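Local atomic coordinates of putative host cell surface-exposed lipoprotein (Streptococcus phage TP-J34, PDB entry 4EQQ), a protein that probably protects the lysogenic host against superinfecting phages as a surface-anchored lipoprotein that targets the phage tape measure protein, this chain being its ectodomain. Residues A[9-13]-A[14-18]; A[46-49]-A[50-54]; A[99-102]-A[103-107]. All coordinates share one frame; numbering follows the deposited sequence.

Contact 1: A[9-13]-A[14-18]; sequences SKVPK and EYRTA
The ring of Tyr15 turns one face to Pro12, three residues earlier, just where the chain enters helix 13-28. Pro12 CD stands over the middle of that face, 3.7 Å from the centroid of the Tyr15 ring and close to the ring normal, which makes a CH-pi contact. Pro12 CG leans from there over the CD1 and CE1 side. A chi1 of -76° keeps Tyr15 CG beside the backbone N, swinging the ring back toward the residues that precede the helix.

Val11 reaches the same tyrosine at about a right angle. Its CG2 comes obliquely to within 3.4 Å of Tyr15 CD2, and its CG1 lies 3.5 Å from Tyr15 CB. Val11 and Tyr15 both touch Tyr53 of helix 48-57; at buried Val11 a branched apolar side chain fits.

Arg16 slides past Val11 in the opposite direction, its methylene CG 3.8 Å from Val11 CG1. The chain then bends at chi3 (-71°), and this brings NH2 to 2.8 Å from Val11 O. One face of the guanidinium looks onto Pro12 O and the start of Lys13, while NH2 also makes a weak hydrogen bond to Phe8 O.

Pro12 is the N-cap residue, a place where the lack of an N-H costs the helix nothing. Its carbonyl O receives weak hydrogen bonds from Tyr15 N and Arg16 N, whereas Thr17 N gives Lys13 O a sounder one of 2.9 Å. Lys13, bent at chi2, crosses Thr17 obliquely, its carbons and NZ passing near OG1.

Apolar and CH-pi packing thus adds to the weak first bonds of the helix, and the positive charge of the arginine would favour the nearby carbonyl oxygens of the lead-in.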
loop_
_atom_site.group_PDB
_atom_site.type_symbol
_atom_site.label_atom_id
_atom_site.label_comp_id
_atom_site.label_asym_id
_atom_site.label_seq_id
_atom_site.Cartn_x
_atom_site.Cartn_y
_atom_site.Cartn_z
ATOM N N SER A 9 3.939 28.807 -9.953
ATOM C CA SER A 9 3.927 29.325 -11.328
ATOM C C SER A 9 5.318 29.423 -12.007
ATOM O O SER A 9 5.404 29.463 -13.233
ATOM C CB SER A 9 3.226 30.678 -11.364
ATOM O OG SER A 9 3.945 31.633 -10.602
ATOM N N LYS A 10 6.385 29.490 -11.207
ATOM C CA LYS A 10 7.768 29.618 -11.678
ATOM C C LYS A 10 8.481 28.268 -11.751
ATOM O O LYS A 10 9.672 28.175 -12.040
ATOM C CB LYS A 10 8.518 30.545 -10.731
ATOM C CG LYS A 10 7.986 31.952 -10.757
ATOM C CD LYS A 10 8.669 32.784 -9.722
ATOM C CE LYS A 10 8.694 34.234 -10.120
ATOM N NZ LYS A 10 7.339 34.827 -10.247
ATOM N N VAL A 11 7.742 27.218 -11.456
ATOM C CA VAL A 11 8.290 25.878 -11.380
ATOM C C VAL A 11 8.129 25.169 -12.734
ATOM O O VAL A 11 7.175 25.473 -13.448
ATOM C CB VAL A 11 7.637 25.201 -10.159
ATOM C CG1 VAL A 11 6.611 24.140 -10.500
ATOM C CG2 VAL A 11 8.670 24.746 -9.162
ATOM N N PRO A 12 9.047 24.260 -13.141
ATOM C CA PRO A 12 8.868 23.586 -14.434
ATOM C C PRO A 12 7.572 22.788 -14.457
ATOM O O PRO A 12 7.080 22.385 -13.400
ATOM C CB PRO A 12 10.085 22.654 -14.509
ATOM C CG PRO A 12 11.080 23.260 -13.611
ATOM C CD PRO A 12 10.276 23.792 -12.473
ATOM N N LYS A 13 7.026 22.565 -15.666
ATOM C CA LYS A 13 5.806 21.789 -15.871
ATOM C C LYS A 13 5.920 20.400 -15.201
ATOM O O LYS A 13 4.987 19.952 -14.521
ATOM C CB LYS A 13 5.522 21.681 -17.380
ATOM C CG LYS A 13 4.480 20.646 -17.798
ATOM C CD LYS A 13 3.061 21.008 -17.408
ATOM C CE LYS A 13 2.004 20.278 -18.218
ATOM N NZ LYS A 13 2.483 18.988 -18.792
ATOM N N GLU A 14 7.091 19.767 -15.351
ATOM C CA GLU A 14 7.435 18.478 -14.760
ATOM C C GLU A 14 7.170 18.438 -13.254
ATOM O O GLU A 14 6.699 17.421 -12.769
ATOM C CB GLU A 14 8.916 18.164 -15.033
ATOM C CG GLU A 14 9.389 16.813 -14.517
ATOM C CD GLU A 14 10.889 16.620 -14.388
ATOM O OE1 GLU A 14 11.311 15.504 -14.002
ATOM O OE2 GLU A 14 11.645 17.579 -14.668
ATOM N N TYR A 15 7.491 19.530 -12.521
ATOM C CA TYR A 15 7.280 19.590 -11.072
ATOM C C TYR A 15 5.771 19.589 -10.766
ATOM O O TYR A 15 5.348 18.962 -9.794
ATOM C CB TYR A 15 7.930 20.848 -10.474
ATOM C CG TYR A 15 9.441 20.853 -10.314
ATOM C CD1 TYR A 15 10.263 20.251 -11.262
ATOM C CD2 TYR A 15 10.048 21.613 -9.323
ATOM C CE1 TYR A 15 11.654 20.321 -11.165
ATOM C CE2 TYR A 15 11.439 21.688 -9.213
ATOM C CZ TYR A 15 12.238 21.021 -10.123
ATOM O OH TYR A 15 13.607 21.119 -10.033
ATOM N N ARG A 16 4.972 20.293 -11.597
ATOM C CA ARG A 16 3.508 20.375 -11.422
ATOM C C ARG A 16 2.875 19.023 -11.729
ATOM O O ARG A 16 1.968 18.599 -11.022
ATOM C CB ARG A 16 2.895 21.496 -12.294
ATOM C CG ARG A 16 3.349 22.897 -11.873
ATOM C CD ARG A 16 2.502 24.006 -12.490
ATOM N NE ARG A 16 2.757 24.120 -13.919
ATOM C CZ ARG A 16 3.683 24.911 -14.453
ATOM N NH1 ARG A 16 3.874 24.923 -15.763
ATOM N NH2 ARG A 16 4.423 25.699 -13.678
ATOM N N THR A 17 3.391 18.323 -12.745
ATOM C CA THR A 17 2.916 16.979 -13.089
ATOM C C THR A 17 3.302 16.004 -11.957
ATOM O O THR A 17 2.510 15.119 -11.609
ATOM C CB THR A 17 3.418 16.586 -14.502
ATOM O OG1 THR A 17 3.010 17.612 -15.404
ATOM C CG2 THR A 17 2.800 15.291 -15.010
ATOM N N ALA A 18 4.523 16.163 -11.381
ATOM C CA ALA A 18 4.967 15.322 -10.269
ATOM C C ALA A 18 4.064 15.531 -9.041
ATOM O O ALA A 18 3.737 14.556 -8.371
ATOM C CB ALA A 18 6.428 15.600 -9.926
#

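Contact 2: A[46-49]-A[50-54]; sequences YSQD and ASDYA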
loop_
_atom_site.group_PDB
_atom_site.type_symbol
_atom_site.label_atom_id
_atom_site.label_comp_id
_atom_site.label_asym_id
_atom_site.label_seq_id
_atom_site.Cartn_x
_atom_site.Cartn_y
_atom_site.Cartn_z
ATOM N N TYR A 46 10.740 10.703 -12.676
ATOM C CA TYR A 46 10.942 12.133 -12.453
ATOM C C TYR A 46 12.390 12.313 -12.002
ATOM O O TYR A 46 12.986 11.373 -11.464
ATOM C CB TYR A 46 9.995 12.661 -11.359
ATOM C CG TYR A 46 8.608 12.909 -11.903
ATOM C CD1 TYR A 46 8.355 13.981 -12.753
ATOM C CD2 TYR A 46 7.564 12.030 -11.632
ATOM C CE1 TYR A 46 7.096 14.186 -13.304
ATOM C CE2 TYR A 46 6.292 12.234 -12.162
ATOM C CZ TYR A 46 6.070 13.303 -13.015
ATOM O OH TYR A 46 4.836 13.522 -13.554
ATOM N N SER A 47 12.965 13.508 -12.207
ATOM C CA SER A 47 14.315 13.762 -11.707
ATOM C C SER A 47 14.253 13.781 -10.167
ATOM O O SER A 47 13.164 13.918 -9.590
ATOM C CB SER A 47 14.819 15.117 -12.200
ATOM O OG SER A 47 13.965 16.140 -11.713
ATOM N N GLN A 48 15.403 13.693 -9.502
ATOM C CA GLN A 48 15.448 13.798 -8.048
ATOM C C GLN A 48 14.882 15.165 -7.583
ATOM O O GLN A 48 14.142 15.218 -6.603
ATOM C CB GLN A 48 16.886 13.605 -7.522
ATOM C CG GLN A 48 16.941 13.343 -6.017
ATOM C CD GLN A 48 16.216 12.072 -5.620
ATOM O OE1 GLN A 48 16.563 10.971 -6.053
ATOM N NE2 GLN A 48 15.209 12.200 -4.773
ATOM N N ASP A 49 15.213 16.256 -8.292
ATOM C CA ASP A 49 14.721 17.586 -7.926
ATOM C C ASP A 49 13.186 17.703 -8.012
ATOM O O ASP A 49 12.589 18.301 -7.125
ATOM C CB ASP A 49 15.400 18.675 -8.771
ATOM C CG ASP A 49 16.864 18.915 -8.428
ATOM O OD1 ASP A 49 17.294 18.514 -7.323
ATOM O OD2 ASP A 49 17.553 19.561 -9.225
ATOM N N ALA A 50 12.567 17.176 -9.085
ATOM C CA ALA A 50 11.103 17.228 -9.261
ATOM C C ALA A 50 10.417 16.393 -8.153
ATOM O O ALA A 50 9.385 16.797 -7.620
ATOM C CB ALA A 50 10.721 16.687 -10.631
ATOM N N SER A 51 11.008 15.239 -7.813
ATOM C CA SER A 51 10.474 14.353 -6.773
ATOM C C SER A 51 10.597 15.018 -5.407
ATOM O O SER A 51 9.623 15.023 -4.663
ATOM C CB SER A 51 11.171 12.997 -6.796
ATOM O OG SER A 51 10.635 12.172 -5.776
ATOM N N ASP A 52 11.780 15.593 -5.095
ATOM C CA ASP A 52 12.033 16.336 -3.853
ATOM C C ASP A 52 11.058 17.513 -3.723
ATOM O O ASP A 52 10.538 17.742 -2.637
ATOM C CB ASP A 52 13.488 16.844 -3.782
ATOM C CG ASP A 52 14.543 15.754 -3.629
ATOM O OD1 ASP A 52 14.162 14.569 -3.370
ATOM O OD2 ASP A 52 15.725 16.061 -3.814
ATOM N N TYR A 53 10.776 18.219 -4.826
ATOM C CA TYR A 53 9.801 19.312 -4.812
ATOM C C TYR A 53 8.391 18.768 -4.527
ATOM O O TYR A 53 7.691 19.309 -3.667
ATOM C CB TYR A 53 9.795 20.063 -6.152
ATOM C CG TYR A 53 8.732 21.143 -6.221
ATOM C CD1 TYR A 53 8.967 22.408 -5.682
ATOM C CD2 TYR A 53 7.495 20.898 -6.808
ATOM C CE1 TYR A 53 7.985 23.396 -5.718
ATOM C CE2 TYR A 53 6.501 21.874 -6.836
ATOM C CZ TYR A 53 6.757 23.127 -6.303
ATOM O OH TYR A 53 5.802 24.112 -6.362
ATOM N N ALA A 54 7.963 17.732 -5.281
ATOM C CA ALA A 54 6.628 17.146 -5.121
ATOM C C ALA A 54 6.322 16.617 -3.700
ATOM O O ALA A 54 5.246 16.885 -3.180
ATOM C CB ALA A 54 6.393 16.052 -6.160
HETATM O O HOH W 1 17.489 16.641 -5.591
HETATM O O HOH W 2 16.063 19.016 -4.602
#
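Ser47 caps the first turn of helix 48-57 by accepting a hydrogen bond from Ala50 N, in a helix that belongs to the helix-turn-helix fold of this ectodomain. The N-cap bond is 3.2 Å from Ala50 N to Ser47 OG and nearly straight. With chi1 at 61° the hydroxyl sits between the backbone N and the carbonyl carbon, which lets it curl over the helix end; a short hydroxyl side chain suits this task. Ser47 N in turn is held by Glu14 OE1 of helix 13-28.

Apolar packing is modest. Tyr46 CB and Ala50 CB lie 4.2 Å apart, and Tyr15 of helix 13-28 packs on the small methyl of Ala50, which allows the two helices to come close.

Side-chain hydrogen bonding links Gln48 to Asp52 one turn on. Gln48 bends at chi2 (62°), bringing NE2 to 2.9 Å from Asp52 OD1. The acceptor lies in the amide plane of Gln48, but the donor meets OD1 on its syn side, 35° out of the carboxylate plane. Arg37 NH1 forms a salt bridge with the same oxygen, so two donors grip OD1.

Two carboxylates lie near each other, Asp49 OD1 and Asp52 OD2 4.6 Å apart. Two waters bridge them, the nearer one 2.6 Å from Asp49 OD1 and equally close to Asp52 OD2. These waters, Arg37 and the positive end of the helix dipole probably ease the repulsion.

Backbone bonds from Ser51 N to Ser47 O and from Tyr53 N to Asp49 O are regular helical ones. Asp52 N likewise gives Gln48 O a bond of 2.8 Å, and the carboxylate carbon of that aspartate, Asp52 CG, comes to 3.0 Å from the same carbonyl oxygen, Gln48 O.

Contact 3: A[99-102]-A[103-107]; sequences ADYA and VANLK
Tyr101 and Asn105, one turn apart, meet where helix 96-104 runs out. From Tyr101 CB, a chi1 of 167° carries the ring to the carbonyl side, toward the helix end. The tip of the Asn105 side chain stands over one ring face, off toward the rim, with amide and ring planes 47° apart. The atom modelled as Asn105 OD1 lies 4.1 Å from Tyr101 CG, 3.6 Å from CD1, 3.4 Å from CE1 and 3.8 Å from CZ. The amide is probably turned over, however, so which of its atoms faces the ring is doubtful. Tyr101 also touches Asn63 of helix 62-77, and small Ala102 packs on Ala70 of that helix, while branched Val103 leans on Arg85 of helix 81-91.

Val103 N and Ala104 N still bond regularly to Ala99 O and Asp100 O. Asn105 N gives only a weak four-residue bond to Tyr101 O; its three-residue bond to Ala102 O, 3.1 Å from that nitrogen, takes over with poorer directionality, the donor lying well above the carbonyl plane. Such a change of spacing is consistent with the helix winding down into the C-terminal tail.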
loop_
_atom_site.group_PDB
_atom_site.type_symbol
_atom_site.label_atom_id
_atom_site.label_comp_id
_atom_site.label_asym_id
_atom_site.label_seq_id
_atom_site.Cartn_x
_atom_site.Cartn_y
_atom_site.Cartn_z
ATOM N N ALA A 99 4.627 7.892 13.169
ATOM C CA ALA A 99 4.316 6.535 13.617
ATOM C C ALA A 99 3.660 6.565 15.005
ATOM O O ALA A 99 2.695 5.835 15.223
ATOM C CB ALA A 99 5.579 5.681 13.636
ATOM N N ASP A 100 4.138 7.447 15.917
ATOM C CA ASP A 100 3.552 7.573 17.257
ATOM C C ASP A 100 2.115 8.053 17.155
ATOM O O ASP A 100 1.239 7.481 17.802
ATOM C CB ASP A 100 4.380 8.519 18.156
ATOM C CG ASP A 100 5.767 8.012 18.528
ATOM O OD1 ASP A 100 6.017 6.785 18.390
ATOM O OD2 ASP A 100 6.616 8.845 18.911
ATOM N N TYR A 101 1.869 9.077 16.303
ATOM C CA TYR A 101 0.522 9.596 16.062
ATOM C C TYR A 101 -0.381 8.486 15.481
ATOM O O TYR A 101 -1.527 8.320 15.920
ATOM C CB TYR A 101 0.569 10.809 15.110
ATOM C CG TYR A 101 -0.790 11.197 14.573
ATOM C CD1 TYR A 101 -1.662 11.983 15.323
ATOM C CD2 TYR A 101 -1.223 10.742 13.329
ATOM C CE1 TYR A 101 -2.942 12.292 14.856
ATOM C CE2 TYR A 101 -2.495 11.061 12.845
ATOM C CZ TYR A 101 -3.347 11.841 13.609
ATOM O OH TYR A 101 -4.591 12.155 13.129
ATOM N N ALA A 102 0.141 7.724 14.500
ATOM C CA ALA A 102 -0.635 6.653 13.865
ATOM C C ALA A 102 -1.121 5.628 14.900
ATOM O O ALA A 102 -2.317 5.316 14.944
ATOM C CB ALA A 102 0.210 5.951 12.796
ATOM N N VAL A 103 -0.188 5.093 15.714
ATOM C CA VAL A 103 -0.510 4.043 16.682
ATOM C C VAL A 103 -1.397 4.502 17.844
ATOM O O VAL A 103 -2.214 3.722 18.333
ATOM C CB VAL A 103 0.682 3.126 17.082
ATOM C CG1 VAL A 103 1.335 2.500 15.847
ATOM C CG2 VAL A 103 1.713 3.878 17.895
ATOM N N ALA A 104 -1.292 5.781 18.224
ATOM C CA ALA A 104 -2.129 6.380 19.275
ATOM C C ALA A 104 -3.600 6.466 18.804
ATOM O O ALA A 104 -4.508 6.572 19.627
ATOM C CB ALA A 104 -1.605 7.763 19.626
ATOM N N ASN A 105 -3.826 6.390 17.479
ATOM C CA ASN A 105 -5.152 6.458 16.864
ATOM C C ASN A 105 -5.661 5.136 16.301
ATOM O O ASN A 105 -6.639 5.123 15.557
ATOM C CB ASN A 105 -5.230 7.602 15.852
ATOM C CG ASN A 105 -5.105 8.960 16.497
ATOM O OD1 ASN A 105 -4.014 9.537 16.585
ATOM N ND2 ASN A 105 -6.220 9.481 16.984
ATOM N N LEU A 106 -5.044 4.020 16.713
ATOM C CA LEU A 106 -5.448 2.662 16.330
ATOM C C LEU A 106 -6.464 2.080 17.331
ATOM O O LEU A 106 -6.710 2.676 18.385
ATOM C CB LEU A 106 -4.227 1.733 16.242
ATOM C CG LEU A 106 -3.355 1.848 14.992
ATOM C CD1 LEU A 106 -2.154 0.955 15.106
ATOM C CD2 LEU A 106 -4.130 1.512 13.740
ATOM N N LYS A 107 -7.043 0.912 16.997
ATOM C CA LYS A 107 -8.017 0.217 17.839
ATOM C C LYS A 107 -7.303 -0.467 18.996
ATOM O O LYS A 107 -7.880 -0.596 20.071
ATOM C CB LYS A 107 -8.809 -0.816 17.025
ATOM C CG LYS A 107 -9.629 -0.231 15.884
ATOM C CD LYS A 107 -10.013 -1.337 14.915
ATOM C CE LYS A 107 -10.664 -0.829 13.658
ATOM N NZ LYS A 107 -10.773 -1.903 12.634
#

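In the fold
The chain opens with contact 1, which turns the N-terminal lead-in into helix 13-28. Helix 33-42 follows, and contact 2 then starts helix 48-57. None of the contacts nest or cross: each is local and they come in series. Contacts 1 and 2 nevertheless meet in space, their centres about 10 Å apart, where Tyr15 packs on Asp49 and Tyr46 on Thr17, joining helices 13-28 and 48-57. Contact 3 closes helix 96-104 on the opposite side of the chain's centre, about 29 Å between centres from contact 2. It lies against helices 62-77 and 81-91, and its last residue, Lys107, reaches the second subunit.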